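Local structure of Dot/Icm T4SS effector (Legionella pneumophila subsp. pneumophila, 4HFV) at residues T22-H27 with A31-D36; P51-L56 with S100-S105; G14-S19 with K58-L63. The protein is of unknown molecular function but is probably an effector delivered into the host cell through the Dot/Icm type IV secretion system. One frame throughout, in Å; residues are numbered along the deposited sequence. Where two conformers were deposited one is given.

Contact 1 of 3, residues T22-H27 with A31-D36; sequences TLIKSH and AKIIED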
ATOM      1  N   THR A  22      12.400  26.149  22.737  1.00 11.51           N
ATOM      2  CA  THR A  22      11.678  26.405  23.979  1.00 10.79           C
ATOM      3  C   THR A  22      11.805  25.166  24.876  1.00 11.53           C
ATOM      4  O   THR A  22      12.057  25.281  26.061  1.00 12.87           O
ATOM      5  CB  THR A  22      10.188  26.728  23.668  1.00 15.15           C
ATOM      6  OG1 THR A  22      10.144  28.000  23.000  1.00 19.59           O
ATOM      7  CG2 THR A  22       9.344  26.783  24.982  1.00 19.66           C
ATOM      8  N   LEU A  23      11.655  23.982  24.273  1.00  9.09           N
ATOM      9  CA  LEU A  23      11.814  22.699  24.981  1.00 17.51           C
ATOM     10  C   LEU A  23      13.199  22.607  25.629  1.00 10.91           C
ATOM     11  O   LEU A  23      13.337  22.224  26.783  1.00 12.92           O
ATOM     12  CB  LEU A  23      11.608  21.499  23.998  1.00 15.89           C
ATOM     13  CG  LEU A  23      11.482  20.113  24.677  1.00 13.22           C
ATOM     14  CD1 LEU A  23      10.231  20.070  25.623  1.00 19.07           C
ATOM     15  CD2 LEU A  23      11.421  18.984  23.650  1.00 10.71           C
ATOM     16  N   ILE A  24      14.231  22.955  24.882  1.00 10.45           N
ATOM     17  CA  ILE A  24      15.585  22.942  25.391  1.00 11.59           C
ATOM     18  C   ILE A  24      15.718  23.892  26.603  1.00 12.34           C
ATOM     19  O   ILE A  24      16.269  23.531  27.652  1.00 14.56           O
ATOM     20  CB  ILE A  24      16.588  23.339  24.269  1.00 17.13           C
ATOM     21  CG1 ILE A  24      16.754  22.190  23.248  1.00 15.83           C
ATOM     22  CG2 ILE A  24      17.961  23.680  24.843  1.00 17.20           C
ATOM     23  CD1 ILE A  24      17.309  22.658  21.897  1.00 13.13           C
ATOM     24  N   LYS A  25      15.199  25.108  26.438  1.00 14.30           N
ATOM     25  CA  LYS A  25      15.295  26.127  27.447  1.00 18.16           C
ATOM     26  C   LYS A  25      14.449  25.805  28.681  1.00 17.84           C
ATOM     27  O   LYS A  25      14.799  26.274  29.755  1.00 13.49           O
ATOM     28  CB  LYS A  25      14.965  27.505  26.854  1.00 14.63           C
ATOM     29  CG  LYS A  25      16.145  28.121  26.100  1.00 19.56           C
ATOM     30  CD  LYS A  25      15.714  29.329  25.254  1.00 24.44           C
ATOM     31  CE  LYS A  25      16.917  30.065  24.621  1.00 26.88           C
ATOM     32  NZ  LYS A  25      16.456  31.300  23.916  1.00 27.49           N
ATOM     33  N   SER A  26      13.377  25.011  28.532  1.00 16.32           N
ATOM     34  CA  SER A  26      12.559  24.612  29.690  1.00 16.69           C
ATOM     35  C   SER A  26      13.363  23.727  30.635  1.00 18.27           C
ATOM     36  O   SER A  26      13.047  23.652  31.802  1.00 20.96           O
ATOM     37  CB  SER A  26      11.236  23.911  29.301  1.00 13.82           C
ATOM     38  OG  SER A  26      11.464  22.613  28.767  1.00 22.65           O
ATOM     39  N   HIS A  27      14.390  23.046  30.131  0.53 14.32           N
ATOM     40  CA  HIS A  27      15.298  22.290  31.018  0.53 18.33           C
ATOM     41  C   HIS A  27      16.491  23.144  31.483  0.53 18.66           C
ATOM     42  O   HIS A  27      16.915  23.053  32.639  0.53 18.62           O
ATOM     43  CB  HIS A  27      15.810  20.980  30.360  0.53 28.96           C
ATOM     44  CG  HIS A  27      16.817  20.247  31.201  0.53 28.81           C
ATOM     45  ND1 HIS A  27      18.147  20.138  30.848  0.53 27.35           N
ATOM     46  CD2 HIS A  27      16.696  19.628  32.403  0.53 32.99           C
ATOM     47  CE1 HIS A  27      18.795  19.467  31.785  0.53 32.75           C
ATOM     48  NE2 HIS A  27      17.941  19.155  32.744  0.53 31.83           N
ATOM     49  N   ALA A  31      20.879  27.534  28.085  1.00 17.59           N
ATOM     50  CA  ALA A  31      21.441  26.745  26.977  1.00 19.24           C
ATOM     51  C   ALA A  31      21.954  27.678  25.899  1.00 27.55           C
ATOM     52  O   ALA A  31      21.304  28.668  25.528  1.00 26.81           O
ATOM     53  CB  ALA A  31      20.433  25.809  26.415  1.00 21.36           C
ATOM     54  N   LYS A  32      23.129  27.387  25.385  1.00 24.33           N
ATOM     55  CA  LYS A  32      23.641  28.227  24.317  1.00 29.51           C
ATOM     56  C   LYS A  32      23.277  27.569  22.984  1.00 29.36           C
ATOM     57  O   LYS A  32      23.808  26.527  22.635  1.00 34.25           O
ATOM     58  CB  LYS A  32      25.146  28.459  24.454  1.00 46.39           C
ATOM     59  CG  LYS A  32      25.806  28.962  23.173  1.00 65.61           C
ATOM     60  CD  LYS A  32      25.032  30.099  22.494  1.00 71.25           C
ATOM     61  CE  LYS A  32      25.749  30.558  21.217  1.00 77.53           C
ATOM     62  NZ  LYS A  32      24.816  31.013  20.139  1.00 74.49           N
ATOM     63  N   ILE A  33      22.329  28.194  22.288  1.00 30.81           N
ATOM     64  CA  ILE A  33      21.789  27.702  21.042  1.00 31.55           C
ATOM     65  C   ILE A  33      22.650  28.152  19.899  1.00 33.61           C
ATOM     66  O   ILE A  33      22.754  29.348  19.613  1.00 31.66           O
ATOM     67  CB  ILE A  33      20.389  28.296  20.739  1.00 22.91           C
ATOM     68  CG1 ILE A  33      19.409  28.046  21.895  1.00 39.71           C
ATOM     69  CG2 ILE A  33      19.850  27.744  19.424  1.00 23.34           C
ATOM     70  CD1 ILE A  33      19.210  26.605  22.259  1.00 40.29           C
ATOM     71  N   ILE A  34      23.226  27.197  19.197  1.00 31.92           N
ATOM     72  CA  ILE A  34      23.875  27.519  17.947  1.00 35.90           C
ATOM     73  C   ILE A  34      22.819  27.405  16.843  1.00 38.65           C
ATOM     74  O   ILE A  34      22.317  26.313  16.582  1.00 37.46           O
ATOM     75  CB  ILE A  34      25.023  26.563  17.652  1.00 54.26           C
ATOM     76  CG1 ILE A  34      25.916  26.401  18.883  1.00 52.84           C
ATOM     77  CG2 ILE A  34      25.839  27.069  16.425  1.00 45.66           C
ATOM     78  CD1 ILE A  34      26.949  27.486  19.018  1.00 55.63           C
ATOM     79  N   GLU A  35      22.473  28.526  16.211  1.00 36.64           N
ATOM     80  CA  GLU A  35      21.423  28.550  15.183  1.00 36.21           C
ATOM     81  C   GLU A  35      21.526  27.396  14.157  1.00 37.26           C
ATOM     82  O   GLU A  35      20.575  26.616  13.962  1.00 35.42           O
ATOM     83  CB  GLU A  35      21.426  29.894  14.439  1.00 68.50           C
ATOM     84  CG  GLU A  35      20.176  30.122  13.563  1.00 70.92           C
ATOM     85  CD  GLU A  35      20.325  31.271  12.557  1.00 74.50           C
ATOM     86  OE1 GLU A  35      20.141  31.019  11.342  1.00 68.51           O
ATOM     87  OE2 GLU A  35      20.611  32.421  12.978  1.00 78.90           O
ATOM     88  N   ASP A  36      22.662  27.283  13.477  1.00 40.56           N
ATOM     89  CA  ASP A  36      22.751  26.270  12.421  1.00 42.07           C
ATOM     90  C   ASP A  36      23.139  24.871  12.958  1.00 49.98           C
ATOM     91  O   ASP A  36      23.365  23.935  12.178  1.00 42.45           O
ATOM     92  CB  ASP A  36      23.647  26.746  11.266  1.00 60.55           C
ATOM     93  CG  ASP A  36      25.093  26.359  11.440  1.00 68.90           C
ATOM     94  OD1 ASP A  36      25.725  26.896  12.379  1.00 66.16           O
ATOM     95  OD2 ASP A  36      25.600  25.529  10.632  1.00 69.25           O
TER
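Ile-24, Ala-31 and Ile-33 form a small apolar seam where the loop after helix 9-27 turns back past the last turns of that helix, at the margin of an all-alpha fold. Residues 31 to 34 are extended: Ala-31 and Ile-33 point their CB atoms toward the helix, and Lys-32 between them points away. From CB, the side chain of Ile-33 divides. Its CG1 lies beside the backbone N and anti to the carbonyl carbon (chi1 -55°), the branch that heads for the helix. Lys-25 brings its CE to 4.2 Å from Ile-33 CG1. One bond further, Ile-33 CD1 meets Ile-24 CG2 tip to tip at 4.1 Å. The same Ile-24 methyl also receives the CB of Ala-31 at 3.6 Å, so a single CG2 is shared by both loop residues. Ile-24 is buried and further touches Ser-41 and Val-45; Ile-33 also packs on Leu-38. No hydrogen bond crosses between the segments, and Lys-25 contributes carbon contact alone here. Polar grips run within each segment: Ser-26 OG donates to Leu-23 O, and Lys-32 NZ bends round to O of the next residue, Ile-33, at 2.7 Å, standing 50° out of that carbonyl plane.

Contact 2 of 3, residues P51-L56 with S100-S105; sequences PQVLVL and SDFYKS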
ATOM      1  N   PRO A  51      14.799  11.482  20.477  1.00 11.37           N
ATOM      2  CA  PRO A  51      14.752  11.016  19.090  1.00 12.73           C
ATOM      3  C   PRO A  51      13.682  11.715  18.269  1.00 14.62           C
ATOM      4  O   PRO A  51      13.862  11.848  17.042  1.00 12.96           O
ATOM      5  CB  PRO A  51      14.508   9.488  19.212  1.00 16.78           C
ATOM      6  CG  PRO A  51      13.953   9.261  20.572  1.00 17.43           C
ATOM      7  CD  PRO A  51      14.489  10.414  21.439  1.00 13.99           C
ATOM      8  N   GLN A  52      12.594  12.164  18.890  1.00 11.17           N
ATOM      9  CA  GLN A  52      11.577  12.875  18.128  1.00 17.62           C
ATOM     10  C   GLN A  52      12.153  14.181  17.607  1.00 21.05           C
ATOM     11  O   GLN A  52      11.966  14.551  16.447  1.00 17.17           O
ATOM     12  CB  GLN A  52      10.366  13.127  18.998  1.00 18.12           C
ATOM     13  CG  GLN A  52       9.737  11.856  19.494  1.00 17.07           C
ATOM     14  CD  GLN A  52       8.696  12.119  20.553  1.00 15.97           C
ATOM     15  OE1 GLN A  52       8.822  13.060  21.340  1.00 15.40           O
ATOM     16  NE2 GLN A  52       7.634  11.309  20.562  1.00 20.21           N
ATOM     17  N   VAL A  53      12.896  14.874  18.460  1.00 19.89           N
ATOM     18  CA  VAL A  53      13.490  16.111  18.045  1.00 12.90           C
ATOM     19  C   VAL A  53      14.512  15.917  16.939  1.00 12.12           C
ATOM     20  O   VAL A  53      14.475  16.648  15.963  1.00 12.03           O
ATOM     21  CB  VAL A  53      14.097  16.876  19.299  1.00 12.07           C
ATOM     22  CG1 VAL A  53      14.990  17.987  18.883  1.00 16.96           C
ATOM     23  CG2 VAL A  53      12.980  17.420  20.125  1.00 13.20           C
ATOM     24  N   LEU A  54      15.380  14.906  17.066  1.00 15.07           N
ATOM     25  CA  LEU A  54      16.412  14.644  16.057  1.00 11.43           C
ATOM     26  C   LEU A  54      15.804  14.206  14.722  1.00 10.41           C
ATOM     27  O   LEU A  54      16.247  14.627  13.638  1.00 10.48           O
ATOM     28  CB  LEU A  54      17.463  13.641  16.579  1.00 11.95           C
ATOM     29  CG  LEU A  54      18.305  14.142  17.774  1.00 18.86           C
ATOM     30  CD1 LEU A  54      19.171  13.008  18.356  1.00 21.13           C
ATOM     31  CD2 LEU A  54      19.169  15.257  17.287  1.00 31.37           C
ATOM     32  N   VAL A  55      14.728  13.443  14.778  1.00 12.14           N
ATOM     33  CA  VAL A  55      14.061  13.069  13.529  1.00 15.18           C
ATOM     34  C   VAL A  55      13.438  14.252  12.824  1.00 12.50           C
ATOM     35  O   VAL A  55      13.580  14.408  11.606  1.00 13.39           O
ATOM     36  CB  VAL A  55      13.037  11.995  13.777  1.00 12.23           C
ATOM     37  CG1 VAL A  55      12.149  11.851  12.560  1.00 17.35           C
ATOM     38  CG2 VAL A  55      13.812  10.701  14.058  1.00 11.05           C
ATOM     39  N   LEU A  56      12.808  15.143  13.600  1.00 12.64           N
ATOM     40  CA  LEU A  56      12.270  16.377  13.039  1.00  7.33           C
ATOM     41  C   LEU A  56      13.361  17.235  12.415  1.00 12.33           C
ATOM     42  O   LEU A  56      13.203  17.707  11.299  1.00 11.01           O
ATOM     43  CB  LEU A  56      11.544  17.208  14.113  1.00  9.54           C
ATOM     44  CG  LEU A  56      10.140  16.726  14.453  1.00 11.25           C
ATOM     45  CD1 LEU A  56       9.633  17.310  15.830  1.00 16.00           C
ATOM     46  CD2 LEU A  56       9.287  17.191  13.307  1.00 11.34           C
ATOM     47  N   SER A 100       1.553  18.108  27.876  1.00 13.27           N
ATOM     48  CA  SER A 100       2.869  18.243  27.230  1.00 13.31           C
ATOM     49  C   SER A 100       2.895  19.561  26.451  1.00 15.89           C
ATOM     50  O   SER A 100       2.101  19.764  25.518  1.00 15.46           O
ATOM     51  CB  SER A 100       3.114  17.042  26.280  1.00 15.43           C
ATOM     52  OG  SER A 100       4.046  17.362  25.252  1.00 15.53           O
ATOM     53  N   ASP A 101       3.761  20.478  26.861  1.00 17.17           N
ATOM     54  CA  ASP A 101       3.949  21.736  26.129  1.00 13.04           C
ATOM     55  C   ASP A 101       4.389  21.458  24.672  1.00 10.04           C
ATOM     56  O   ASP A 101       4.034  22.212  23.752  1.00 11.65           O
ATOM     57  CB  ASP A 101       4.986  22.649  26.825  1.00 16.69           C
ATOM     58  CG  ASP A 101       4.399  23.493  27.964  1.00 25.42           C
ATOM     59  OD1 ASP A 101       3.231  23.316  28.342  1.00 28.98           O
ATOM     60  OD2 ASP A 101       5.148  24.367  28.485  1.00 24.17           O
ATOM     61  N   PHE A 102       5.192  20.421  24.435  1.00 13.30           N
ATOM     62  CA  PHE A 102       5.641  20.134  23.060  1.00 14.08           C
ATOM     63  C   PHE A 102       4.475  19.661  22.211  1.00 14.38           C
ATOM     64  O   PHE A 102       4.322  20.067  21.032  1.00 12.39           O
ATOM     65  CB  PHE A 102       6.798  19.122  23.039  1.00 18.86           C
ATOM     66  CG  PHE A 102       7.523  19.048  21.722  1.00 18.88           C
ATOM     67  CD1 PHE A 102       8.202  20.162  21.216  1.00 16.84           C
ATOM     68  CD2 PHE A 102       7.577  17.847  21.018  1.00 12.74           C
ATOM     69  CE1 PHE A 102       8.906  20.082  19.989  1.00  9.98           C
ATOM     70  CE2 PHE A 102       8.272  17.744  19.801  1.00 20.32           C
ATOM     71  CZ  PHE A 102       8.940  18.860  19.277  1.00 10.87           C
ATOM     72  N   TYR A 103       3.616  18.848  22.813  1.00 13.52           N
ATOM     73  CA  TYR A 103       2.395  18.427  22.152  1.00 15.81           C
ATOM     74  C   TYR A 103       1.561  19.633  21.767  1.00 12.22           C
ATOM     75  O   TYR A 103       1.118  19.784  20.627  1.00 10.83           O
ATOM     76  CB  TYR A 103       1.573  17.515  23.069  1.00 10.27           C
ATOM     77  CG  TYR A 103       0.259  17.057  22.428  1.00 16.26           C
ATOM     78  CD1 TYR A 103       0.208  15.890  21.657  1.00  8.01           C
ATOM     79  CD2 TYR A 103      -0.917  17.800  22.594  1.00 19.10           C
ATOM     80  CE1 TYR A 103      -0.996  15.450  21.074  1.00 12.31           C
ATOM     81  CE2 TYR A 103      -2.125  17.379  22.016  1.00 12.49           C
ATOM     82  CZ  TYR A 103      -2.169  16.213  21.279  1.00 10.83           C
ATOM     83  OH  TYR A 103      -3.339  15.810  20.706  1.00 17.79           O
ATOM     84  N   LYS A 104       1.344  20.521  22.732  1.00 10.61           N
ATOM     85  CA  LYS A 104       0.602  21.732  22.461  1.00 16.11           C
ATOM     86  C   LYS A 104       1.185  22.539  21.312  1.00 16.61           C
ATOM     87  O   LYS A 104       0.431  23.108  20.510  1.00 13.47           O
ATOM     88  CB  LYS A 104       0.551  22.616  23.689  1.00 12.22           C
ATOM     89  CG  LYS A 104      -0.481  22.201  24.666  1.00 18.59           C
ATOM     90  CD  LYS A 104      -0.939  23.401  25.547  1.00 29.13           C
ATOM     91  CE  LYS A 104       0.064  23.771  26.609  1.00 30.14           C
ATOM     92  NZ  LYS A 104      -0.481  24.865  27.544  1.00 26.35           N
ATOM     93  N   SER A 105       2.512  22.624  21.276  1.00 10.17           N
ATOM     94  CA  SER A 105       3.219  23.365  20.245  1.00 13.40           C
ATOM     95  C   SER A 105       3.031  22.740  18.858  1.00 10.99           C
ATOM     96  O   SER A 105       2.914  23.461  17.838  1.00  9.71           O
ATOM     97  CB  SER A 105       4.713  23.500  20.613  1.00 13.94           C
ATOM     98  OG  SER A 105       5.494  22.390  20.141  1.00 16.01           O
TER
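Val-53 and Phe-102 bring the two backbones closest, with their CA atoms still 10.1 Å apart, on helix 49-64 and the first turns of helix 101-109, which run in broadly the same direction. A large side chain has to bridge that gap, and Phe-102 does so. Its CG is anti to the backbone N (chi1 -166°), which carries the ring outward to helix 49-64 with CZ leading. Leu-56 comes from the opposite direction and sets CD1 at the ring edge, near the ring plane, 3.8 Å from CZ. Val-53 meets the same atom obliquely, its CG2 4.4 Å from CZ. Ile-20 and Ser-19 of helix 9-27 also touch the Phe-102 side chain, and Leu-56 rests on Ile-84 of helix 70-90, so the contact lies where several helices meet. At the N-cap, Ser-100 OG accepts from Tyr-103 N (2.9 Å, 162°) and is also hydrogen-bonded to a citrate, probably from the crystallisation liquor, which Phe-102 N binds as well. All three touching residues are buried and meet through carbon alone: cohesion here rests on dispersion and the exclusion of water, while the polar start of the helix would probably favour an anion.

Contact 3 of 3, residues G14-S19 with K58-L63; sequences GSIRES and KTIELL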
ATOM      1  N   GLY A  14       9.966  26.882  10.747  1.00 13.09           N
ATOM      2  CA  GLY A  14      10.227  27.922  11.724  1.00 15.56           C
ATOM      3  C   GLY A  14       9.560  27.663  13.066  1.00 12.18           C
ATOM      4  O   GLY A  14      10.186  27.807  14.122  1.00 15.26           O
ATOM      5  N   SER A  15       8.299  27.254  13.071  1.00 10.81           N
ATOM      6  CA  SER A  15       7.641  27.145  14.364  1.00 17.36           C
ATOM      7  C   SER A  15       8.095  25.881  15.060  1.00 15.91           C
ATOM      8  O   SER A  15       8.176  25.854  16.278  1.00 16.98           O
ATOM      9  CB  SER A  15       6.103  27.226  14.250  1.00 10.57           C
ATOM     10  OG  SER A  15       5.619  26.117  13.583  1.00 13.13           O
ATOM     11  N   ILE A  16       8.466  24.843  14.308  1.00 10.70           N
ATOM     12  CA  ILE A  16       8.956  23.636  14.946  1.00 13.43           C
ATOM     13  C   ILE A  16      10.318  23.922  15.580  1.00 11.80           C
ATOM     14  O   ILE A  16      10.612  23.464  16.676  1.00 10.89           O
ATOM     15  CB  ILE A  16       9.037  22.458  13.941  1.00 15.28           C
ATOM     16  CG1 ILE A  16       7.631  21.917  13.654  1.00 14.79           C
ATOM     17  CG2 ILE A  16       9.947  21.328  14.468  1.00 16.76           C
ATOM     18  CD1 ILE A  16       7.624  20.970  12.526  1.00 12.62           C
ATOM     19  N   ARG A  17      11.152  24.685  14.879  1.00 11.14           N
ATOM     20  CA  ARG A  17      12.467  25.004  15.399  1.00 14.22           C
ATOM     21  C   ARG A  17      12.244  25.854  16.671  1.00 17.47           C
ATOM     22  O   ARG A  17      12.960  25.676  17.663  1.00 11.53           O
ATOM     23  CB  ARG A  17      13.316  25.756  14.357  1.00 15.54           C
ATOM     24  CG  ARG A  17      13.869  24.852  13.223  1.00 20.25           C
ATOM     25  CD  ARG A  17      14.787  25.597  12.243  1.00 23.01           C
ATOM     26  NE  ARG A  17      15.699  26.445  12.989  1.00 26.78           N
ATOM     27  CZ  ARG A  17      16.920  26.088  13.398  1.00 34.90           C
ATOM     28  NH1 ARG A  17      17.445  24.912  13.064  1.00 26.02           N
ATOM     29  NH2 ARG A  17      17.627  26.925  14.146  1.00 23.93           N
ATOM     30  N   GLU A  18      11.238  26.738  16.656  1.00 15.83           N
ATOM     31  CA  GLU A  18      11.019  27.600  17.822  1.00 17.93           C
ATOM     32  C   GLU A  18      10.595  26.739  19.023  1.00 15.43           C
ATOM     33  O   GLU A  18      11.095  26.961  20.156  1.00 14.42           O
ATOM     34  CB  GLU A  18      10.001  28.700  17.580  1.00 15.67           C
ATOM     35  CG  GLU A  18       9.876  29.708  18.800  1.00 18.53           C
ATOM     36  CD  GLU A  18      11.227  30.210  19.393  1.00 41.96           C
ATOM     37  OE1 GLU A  18      12.156  30.553  18.624  1.00 38.04           O
ATOM     38  OE2 GLU A  18      11.360  30.265  20.647  1.00 35.29           O
ATOM     39  N   SER A  19       9.718  25.766  18.793  0.66 13.25           N
ATOM     40  CA  SER A  19       9.258  24.917  19.885  0.66 19.14           C
ATOM     41  C   SER A  19      10.394  24.044  20.442  0.66 12.80           C
ATOM     42  O   SER A  19      10.424  23.716  21.634  0.66 14.36           O
ATOM     43  CB  SER A  19       8.048  24.088  19.444  0.66 10.18           C
ATOM     44  OG  SER A  19       6.979  24.951  19.065  0.66 22.97           O
ATOM     45  N   LYS A  58      16.444  16.240  11.446  1.00 15.70           N
ATOM     46  CA  LYS A  58      17.055  15.588  10.282  1.00 15.70           C
ATOM     47  C   LYS A  58      16.128  15.701   9.064  1.00 10.71           C
ATOM     48  O   LYS A  58      16.577  15.945   7.938  1.00 12.70           O
ATOM     49  CB  LYS A  58      17.371  14.117  10.531  1.00 13.10           C
ATOM     50  CG  LYS A  58      18.027  13.432   9.390  1.00 11.65           C
ATOM     51  CD  LYS A  58      19.396  14.000   9.007  1.00 15.43           C
ATOM     52  CE  LYS A  58      20.353  13.972  10.179  1.00 24.44           C
ATOM     53  NZ  LYS A  58      21.717  14.443   9.747  1.00 27.84           N
ATOM     54  N   THR A  59      14.846  15.544   9.309  1.00  9.56           N
ATOM     55  CA  THR A  59      13.844  15.673   8.244  1.00 12.63           C
ATOM     56  C   THR A  59      13.950  17.056   7.633  1.00 12.92           C
ATOM     57  O   THR A  59      14.028  17.189   6.416  1.00 15.74           O
ATOM     58  CB  THR A  59      12.430  15.301   8.764  1.00 14.19           C
ATOM     59  OG1 THR A  59      12.394  13.895   8.983  1.00 13.12           O
ATOM     60  CG2 THR A  59      11.311  15.680   7.815  1.00 10.56           C
ATOM     61  N   ILE A  60      13.991  18.094   8.466  1.00 13.63           N
ATOM     62  CA  ILE A  60      14.119  19.444   7.962  1.00 12.44           C
ATOM     63  C   ILE A  60      15.397  19.687   7.152  1.00 14.15           C
ATOM     64  O   ILE A  60      15.356  20.289   6.081  1.00 15.50           O
ATOM     65  CB  ILE A  60      14.052  20.443   9.129  1.00 12.33           C
ATOM     66  CG1 ILE A  60      12.601  20.601   9.615  1.00 11.96           C
ATOM     67  CG2 ILE A  60      14.607  21.739   8.701  1.00 14.06           C
ATOM     68  CD1 ILE A  60      12.494  21.197  11.069  1.00 15.58           C
ATOM     69  N   GLU A  61      16.540  19.221   7.659  1.00 14.33           N
ATOM     70  CA  GLU A  61      17.822  19.315   6.927  1.00 16.20           C
ATOM     71  C   GLU A  61      17.728  18.629   5.536  1.00 16.74           C
ATOM     72  O   GLU A  61      18.248  19.118   4.514  1.00 18.60           O
ATOM     73  CB  GLU A  61      18.915  18.636   7.775  1.00 20.92           C
ATOM     74  CG  GLU A  61      20.356  18.688   7.211  1.00 31.23           C
ATOM     75  CD  GLU A  61      21.312  17.694   7.909  1.00 39.74           C
ATOM     76  OE1 GLU A  61      20.975  17.173   8.991  1.00 32.09           O
ATOM     77  OE2 GLU A  61      22.408  17.412   7.376  1.00 42.82           O
ATOM     78  N   LEU A  62      17.083  17.479   5.485  1.00 15.43           N
ATOM     79  CA  LEU A  62      17.060  16.708   4.236  1.00 18.16           C
ATOM     80  C   LEU A  62      16.126  17.388   3.225  1.00 16.41           C
ATOM     81  O   LEU A  62      16.452  17.534   2.041  1.00 17.98           O
ATOM     82  CB  LEU A  62      16.656  15.244   4.488  1.00 14.28           C
ATOM     83  CG  LEU A  62      17.682  14.362   5.247  1.00 14.12           C
ATOM     84  CD1 LEU A  62      17.067  13.020   5.684  1.00 12.49           C
ATOM     85  CD2 LEU A  62      18.936  14.144   4.435  1.00 27.66           C
ATOM     86  N   LEU A  63      14.966  17.820   3.693  1.00 19.34           N
ATOM     87  CA  LEU A  63      14.062  18.561   2.815  1.00 16.08           C
ATOM     88  C   LEU A  63      14.711  19.844   2.301  1.00 25.60           C
ATOM     89  O   LEU A  63      14.591  20.168   1.119  1.00 19.61           O
ATOM     90  CB  LEU A  63      12.734  18.833   3.531  1.00 14.73           C
ATOM     91  CG  LEU A  63      11.929  17.571   3.837  1.00 13.04           C
ATOM     92  CD1 LEU A  63      10.815  17.808   4.776  1.00 13.75           C
ATOM     93  CD2 LEU A  63      11.372  16.907   2.520  1.00 14.94           C
TER
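Ile-60 packs against Ile-16 and Arg-17 where helices 9-27 and 49-64 lie side by side within a helical bundle, the two short segments running in roughly opposite directions. The second segment begins on its polar flank: Lys-58 reaches out from the helix, and its NZ forms a salt bridge with Glu-61 OE1, one turn later, at 2.9 Å, reaching the carboxylate on the syn side and 27° out of its plane. Thr-59 faces another way, its hydroxyl hydrogen-bonded to Val-55 O one turn earlier and its side chain touching Leu-80 and Phe-133. Next comes Ile-60, the residue through which the second segment makes the whole contact. Its CB points toward helix 9-27, and CG1 sits beside the backbone N (chi1 -76°), with chi2 of 161° stretching the chain so that CD1 becomes the leading atom. Ile-16 CG2 meets that CD1 at 4.2 Å. Leu-77 of helix 70-90 packs on both isoleucines and so joins a third helix to the pair. Glu-61 serves the salt bridge, while Leu-62 and Leu-63 turn to other neighbours, both touching Phe-133 of helix 120-136. The nearest CA pair, Arg-17 and Ile-60, is 9.4 Å apart, a spacing bridged by side chains without any hydrogen bond between the segments. Arg-17 offers its aliphatic stem and sends its guanidinium to the loop, where NH2 is hydrogen-bonded to Glu-35 O; the stem's CG lies 4.5 Å from Ile-60 CD1.

How the contacts relate
Contacts 2 and 3 are buried and join separate helices, whereas contact 1 is only partly buried and folds a loop onto the helix it leaves. Helix 9-27 supplies a segment to contacts 1 and 3, helix 49-64 to contacts 2 and 3. All three rely on apolar carbon across their segments, but contacts 1 and 3 each add the stem of a basic residue to their aliphatic packing, whereas contact 2 turns on an aromatic ring. They also touch: Leu-23 CD2 is 4.2 Å from Phe-102 CD1, Leu-56 CD2 is 4.2 Å from Ile-16 CD1, and the arginine of contact 3 ties it to the loop of contact 1.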